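Local coordinates for arfgap-like finger domain containing protein (PDB 2OWA), which probably activates GTP hydrolysis by ADP-ribosylation factors through a zinc-finger ArfGAP domain, the part of the protein present here, at residues L89-I94 / Q130-E135. Sequence-based numbering, arbitrary orientation.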
loop_
_atom_site.group_PDB
_atom_site.type_symbol
_atom_site.label_atom_id
_atom_site.label_comp_id
_atom_site.label_asym_id
_atom_site.label_seq_id
_atom_site.Cartn_x
_atom_site.Cartn_y
_atom_site.Cartn_z
ATOM N N LEU A 89 -1.208 -8.244 -5.987
ATOM C CA LEU A 89 -1.394 -8.963 -4.743
ATOM C C LEU A 89 -0.065 -9.347 -4.146
ATOM O O LEU A 89 0.165 -9.129 -2.942
ATOM C CB LEU A 89 -2.327 -10.168 -4.904
ATOM C CG LEU A 89 -3.723 -9.909 -5.482
ATOM C CD1 LEU A 89 -4.531 -11.206 -5.276
ATOM C CD2 LEU A 89 -4.419 -8.703 -4.727
ATOM N N VAL A 90 0.829 -9.864 -4.978
ATOM C CA VAL A 90 2.178 -10.267 -4.517
ATOM C C VAL A 90 2.870 -9.059 -3.897
ATOM O O VAL A 90 3.553 -9.177 -2.865
ATOM C CB VAL A 90 3.029 -10.787 -5.678
ATOM C CG1 VAL A 90 4.502 -11.084 -5.200
ATOM C CG2 VAL A 90 2.343 -12.017 -6.341
ATOM N N ARG A 91 2.705 -7.901 -4.543
ATOM C CA ARG A 91 3.328 -6.657 -4.102
ATOM C C ARG A 91 2.850 -6.269 -2.712
ATOM O O ARG A 91 3.662 -5.942 -1.859
ATOM C CB ARG A 91 3.092 -5.492 -5.100
ATOM C CG ARG A 91 3.700 -4.166 -4.614
ATOM C CD ARG A 91 3.453 -3.039 -5.593
ATOM N NE ARG A 91 4.281 -1.858 -5.355
ATOM C CZ ARG A 91 5.455 -1.640 -5.950
ATOM N NH1 ARG A 91 5.942 -2.522 -6.816
ATOM N NH2 ARG A 91 6.136 -0.527 -5.712
ATOM N N MET A 92 1.539 -6.338 -2.475
ATOM C CA MET A 92 0.984 -6.097 -1.169
ATOM C C MET A 92 1.488 -7.100 -0.115
ATOM O O MET A 92 1.661 -6.758 1.043
ATOM C CB MET A 92 -0.550 -6.121 -1.250
ATOM C CG MET A 92 -1.177 -4.910 -1.966
ATOM S SD MET A 92 -0.571 -3.268 -1.544
ATOM C CE MET A 92 -1.043 -3.143 0.167
ATOM N N ASP A 93 1.737 -8.327 -0.564
ATOM C CA ASP A 93 2.136 -9.427 0.286
ATOM C C ASP A 93 3.573 -9.218 0.765
ATOM O O ASP A 93 3.858 -9.401 1.961
ATOM C CB ASP A 93 2.010 -10.750 -0.481
ATOM C CG ASP A 93 2.074 -11.983 0.441
ATOM O OD1 ASP A 93 2.263 -11.833 1.675
ATOM O OD2 ASP A 93 1.944 -13.120 -0.096
ATOM N N ILE A 94 4.462 -8.799 -0.140
ATOM C CA ILE A 94 5.883 -8.560 0.251
ATOM C C ILE A 94 6.124 -7.202 0.912
ATOM O O ILE A 94 7.183 -6.987 1.538
ATOM C CB ILE A 94 6.879 -8.773 -0.919
ATOM C CG1 ILE A 94 6.604 -7.796 -2.069
ATOM C CG2 ILE A 94 6.851 -10.211 -1.415
ATOM C CD1 ILE A 94 7.544 -6.671 -2.128
ATOM N N GLN A 130 10.894 1.416 -5.827
ATOM C CA GLN A 130 11.837 0.611 -6.607
ATOM C C GLN A 130 12.356 -0.625 -5.908
ATOM O O GLN A 130 12.635 -1.592 -6.577
ATOM C CB GLN A 130 13.041 1.453 -7.071
ATOM C CG GLN A 130 12.717 2.338 -8.259
ATOM C CD GLN A 130 13.953 3.048 -8.831
ATOM O OE1 GLN A 130 13.855 4.154 -9.334
ATOM N NE2 GLN A 130 15.120 2.409 -8.732
ATOM N N ILE A 131 12.526 -0.585 -4.587
ATOM C CA ILE A 131 12.897 -1.778 -3.792
ATOM C C ILE A 131 11.803 -2.838 -3.931
ATOM O O ILE A 131 12.075 -4.040 -4.115
ATOM C CB ILE A 131 13.135 -1.439 -2.272
ATOM C CG1 ILE A 131 14.377 -0.537 -2.094
ATOM C CG2 ILE A 131 13.264 -2.709 -1.411
ATOM C CD1 ILE A 131 14.435 0.157 -0.729
ATOM N N LEU A 132 10.556 -2.388 -3.856
ATOM C CA LEU A 132 9.441 -3.295 -4.014
ATOM C C LEU A 132 9.336 -3.841 -5.436
ATOM O O LEU A 132 9.066 -5.025 -5.593
ATOM C CB LEU A 132 8.143 -2.627 -3.602
ATOM C CG LEU A 132 7.956 -2.229 -2.125
ATOM C CD1 LEU A 132 6.502 -1.726 -2.030
ATOM C CD2 LEU A 132 8.240 -3.366 -1.082
ATOM N N ASP A 133 9.561 -2.979 -6.449
ATOM C CA ASP A 133 9.533 -3.375 -7.872
ATOM C C ASP A 133 10.558 -4.470 -8.130
ATOM O O ASP A 133 10.293 -5.448 -8.838
ATOM C CB ASP A 133 9.922 -2.197 -8.788
ATOM C CG ASP A 133 8.891 -1.123 -8.852
ATOM O OD1 ASP A 133 7.756 -1.332 -8.330
ATOM O OD2 ASP A 133 9.215 -0.061 -9.470
ATOM N N SER A 134 11.743 -4.259 -7.576
ATOM C CA SER A 134 12.825 -5.196 -7.666
ATOM C C SER A 134 12.489 -6.553 -7.006
ATOM O O SER A 134 12.831 -7.600 -7.543
ATOM C CB SER A 134 14.039 -4.578 -7.028
ATOM O OG SER A 134 15.182 -5.155 -7.574
ATOM N N GLU A 135 11.797 -6.536 -5.870
ATOM C CA GLU A 135 11.343 -7.777 -5.206
ATOM C C GLU A 135 10.380 -8.613 -6.035
ATOM O O GLU A 135 10.446 -9.836 -6.007
ATOM C CB GLU A 135 10.646 -7.458 -3.896
ATOM C CG GLU A 135 11.547 -6.967 -2.828
ATOM C CD GLU A 135 12.042 -8.103 -1.999
ATOM O OE1 GLU A 135 13.038 -8.740 -2.419
ATOM O OE2 GLU A 135 11.417 -8.359 -0.943
#
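One face of the Arg91 guanidinium rests on Leu132, whose CB sits 3.5 Å above the plane of the guanidinium, nearer its margin than its centre, while Asp133 OD1 lies at the edge. There Arg91 NH1 forms a salt bridge at 2.6 Å to Asp133 OD1, which is met nearly along its C-O bond direction and lies 18° out of the guanidinium plane; a second, weak bond runs from Arg91 NH2 to the same OD1 at 3.2 Å. Both nitrogens share one carboxylate oxygen, and the planes are 51° apart, so this is not the flat pair in which each nitrogen has its own oxygen. The arginine reaches across with a chain extended as far as NE, the last torsion turning the guanidinium, and its buried head is held by further bonds: NE to Leu52 O, and NH2 to both Ser53 O and Lys129 O. Next to this polar grip, Ile94 CD1 meets Leu132 CD2 at 3.5 Å, the two side chains running antiparallel alongside each other, and Ile94 CD1 also touches Glu135 CB at 3.7 Å. The Glu135 carboxylate itself pairs with Arg99. The short helical segments cross at 117° with their axes 10.0 Å apart, a separation the long arginine can span. This is helix-helix packing away from the zinc site, through which the C-terminal helix 123-135 is fastened by a buried arginine to helix 86-94 of the ArfGAP domain.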